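Local coordinates for hypothetical protein PurS (Thermus thermophilus, PDB 2DGB) that is of unconfirmed function but belongs to the PurS family of small proteins with helices and an antiparallel beta sheet, at residues A[5-10]-A[43-48]. Sequence-based numbering, arbitrary orientation.
Sequences QATLLI and VLEIVF
With CG beside its backbone N and the chain bent at chi2 (-64°), E45 turns its carboxylate across to T7 and Q5, while Q5 stretches out with CG anti to N to bring its amide to the same oxygen. The two strands, 5-10 and 43-48, are antiparallel neighbours in the three-stranded sheet of this PurS-family protein, 3-12 being the central strand. Two donors grip E45 OE1. T7 OG1 donates at 2.7 Å to the syn lone pair of E45 OE1, the threonine side chain running alongside that of the glutamate. Q5 NE2 reaches E45 OE1 at 3.0 Å from above the carboxylate plane, in a bent bond (139° at the hydrogen), with amide and carboxylate turned 71° apart. Both bonds restrict rotation of the carboxylate, and E45 OE2 lies close to E11 OE2 of the second subunit, a proximity that could raise the affinity of one of these acids for a proton. On the same face, L9 CD2 packs 3.7 Å from V43 CG2, and L9 also meets L9 of the second subunit. Strand 43-48 pairs on its other edge with an antiparallel strand of that subunit, continuing the sheet across the dimer interface. Reciprocal backbone bonds join the hydrogen-bonded pairs A6-I46 and L8-L44; I46 N to A6 O is 2.8 Å and nearly straight. The face of A6, L8, L44 and I46 is apolar: L8 CD1 meets I46 CD1 at 3.6 Å, and I10 and L44 both touch L67 of helix 53-67. F48, against K59 and M63 of that helix, receives the methyl of A6 at its ring edge, CB to CE2 3.8 Å.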
loop_
_atom_site.group_PDB
_atom_site.type_symbol
_atom_site.label_atom_id
_atom_site.label_comp_id
_atom_site.label_asym_id
_atom_site.label_seq_id
_atom_site.Cartn_x
_atom_site.Cartn_y
_atom_site.Cartn_z
ATOM N N GLN A 5 2.217 14.103 -5.365
ATOM C CA GLN A 5 1.594 12.796 -5.296
ATOM C C GLN A 5 2.130 12.130 -4.043
ATOM O O GLN A 5 3.339 11.991 -3.864
ATOM C CB GLN A 5 1.916 11.928 -6.514
ATOM C CG GLN A 5 1.184 10.584 -6.463
ATOM C CD GLN A 5 1.626 9.622 -7.545
ATOM O OE1 GLN A 5 1.641 9.960 -8.725
ATOM N NE2 GLN A 5 1.984 8.407 -7.145
ATOM N N ALA A 6 1.216 11.740 -3.167
ATOM C CA ALA A 6 1.584 11.095 -1.921
ATOM C C ALA A 6 1.189 9.630 -1.972
ATOM O O ALA A 6 0.111 9.287 -2.464
ATOM C CB ALA A 6 0.884 11.784 -0.755
ATOM N N THR A 7 2.082 8.770 -1.496
ATOM C CA THR A 7 1.813 7.340 -1.438
ATOM C C THR A 7 1.547 7.036 0.036
ATOM O O THR A 7 2.476 6.959 0.847
ATOM C CB THR A 7 3.014 6.507 -1.916
ATOM O OG1 THR A 7 3.314 6.838 -3.276
ATOM C CG2 THR A 7 2.684 5.013 -1.839
ATOM N N LEU A 8 0.272 6.889 0.373
ATOM C CA LEU A 8 -0.142 6.619 1.745
ATOM C C LEU A 8 -0.562 5.180 1.974
ATOM O O LEU A 8 -1.424 4.650 1.271
ATOM C CB LEU A 8 -1.311 7.525 2.137
ATOM C CG LEU A 8 -1.039 8.957 2.596
ATOM C CD1 LEU A 8 -2.289 9.797 2.395
ATOM C CD2 LEU A 8 -0.616 8.963 4.058
ATOM N N LEU A 9 0.044 4.554 2.972
ATOM C CA LEU A 9 -0.302 3.187 3.319
ATOM C C LEU A 9 -1.211 3.263 4.545
ATOM O O LEU A 9 -0.923 3.997 5.489
ATOM C CB LEU A 9 0.954 2.387 3.663
ATOM C CG LEU A 9 2.035 2.287 2.588
ATOM C CD1 LEU A 9 3.164 1.411 3.105
ATOM C CD2 LEU A 9 1.449 1.703 1.304
ATOM N N ILE A 10 -2.319 2.530 4.516
ATOM C CA ILE A 10 -3.236 2.501 5.648
ATOM C C ILE A 10 -3.382 1.033 6.011
ATOM O O ILE A 10 -3.979 0.243 5.274
ATOM C CB ILE A 10 -4.604 3.136 5.286
ATOM C CG1 ILE A 10 -4.403 4.627 4.957
ATOM C CG2 ILE A 10 -5.570 2.987 6.443
ATOM C CD1 ILE A 10 -5.671 5.362 4.529
ATOM N N VAL A 43 -3.330 0.919 -0.261
ATOM C CA VAL A 43 -2.383 1.963 -0.625
ATOM C C VAL A 43 -3.177 2.995 -1.416
ATOM O O VAL A 43 -3.986 2.640 -2.287
ATOM C CB VAL A 43 -1.194 1.432 -1.489
ATOM C CG1 VAL A 43 -1.699 0.774 -2.769
ATOM C CG2 VAL A 43 -0.246 2.594 -1.835
ATOM N N LEU A 44 -2.966 4.263 -1.083
ATOM C CA LEU A 44 -3.635 5.376 -1.747
ATOM C C LEU A 44 -2.612 6.308 -2.387
ATOM O O LEU A 44 -1.763 6.880 -1.692
ATOM C CB LEU A 44 -4.472 6.183 -0.742
ATOM C CG LEU A 44 -5.831 5.643 -0.274
ATOM C CD1 LEU A 44 -5.687 4.230 0.235
ATOM C CD2 LEU A 44 -6.387 6.548 0.817
ATOM N N GLU A 45 -2.679 6.433 -3.709
ATOM C CA GLU A 45 -1.796 7.330 -4.453
ATOM C C GLU A 45 -2.651 8.576 -4.624
ATOM O O GLU A 45 -3.621 8.572 -5.386
ATOM C CB GLU A 45 -1.449 6.760 -5.830
ATOM C CG GLU A 45 -0.716 5.420 -5.817
ATOM C CD GLU A 45 0.666 5.489 -5.173
ATOM O OE1 GLU A 45 1.139 6.608 -4.882
ATOM O OE2 GLU A 45 1.282 4.418 -4.968
ATOM N N ILE A 46 -2.296 9.635 -3.909
ATOM C CA ILE A 46 -3.068 10.862 -3.950
ATOM C C ILE A 46 -2.348 12.032 -4.617
ATOM O O ILE A 46 -1.274 12.453 -4.174
ATOM C CB ILE A 46 -3.467 11.290 -2.520
ATOM C CG1 ILE A 46 -4.090 10.104 -1.776
ATOM C CG2 ILE A 46 -4.428 12.472 -2.578
ATOM C CD1 ILE A 46 -4.573 10.442 -0.378
ATOM N N VAL A 47 -2.948 12.542 -5.687
ATOM C CA VAL A 47 -2.417 13.700 -6.402
ATOM C C VAL A 47 -3.227 14.873 -5.860
ATOM O O VAL A 47 -4.466 14.870 -5.914
ATOM C CB VAL A 47 -2.627 13.572 -7.931
ATOM C CG1 VAL A 47 -2.156 14.840 -8.638
ATOM C CG2 VAL A 47 -1.863 12.353 -8.454
ATOM N N PHE A 48 -2.525 15.869 -5.325
ATOM C CA PHE A 48 -3.180 17.021 -4.727
ATOM C C PHE A 48 -2.267 18.249 -4.759
ATOM O O PHE A 48 -1.056 18.120 -4.919
ATOM C CB PHE A 48 -3.525 16.690 -3.279
ATOM C CG PHE A 48 -2.316 16.507 -2.403
ATOM C CD1 PHE A 48 -1.915 17.516 -1.533
ATOM C CD2 PHE A 48 -1.561 15.339 -2.472
ATOM C CE1 PHE A 48 -0.774 17.366 -0.740
ATOM C CE2 PHE A 48 -0.414 15.179 -1.684
ATOM C CZ PHE A 48 -0.023 16.197 -0.817
#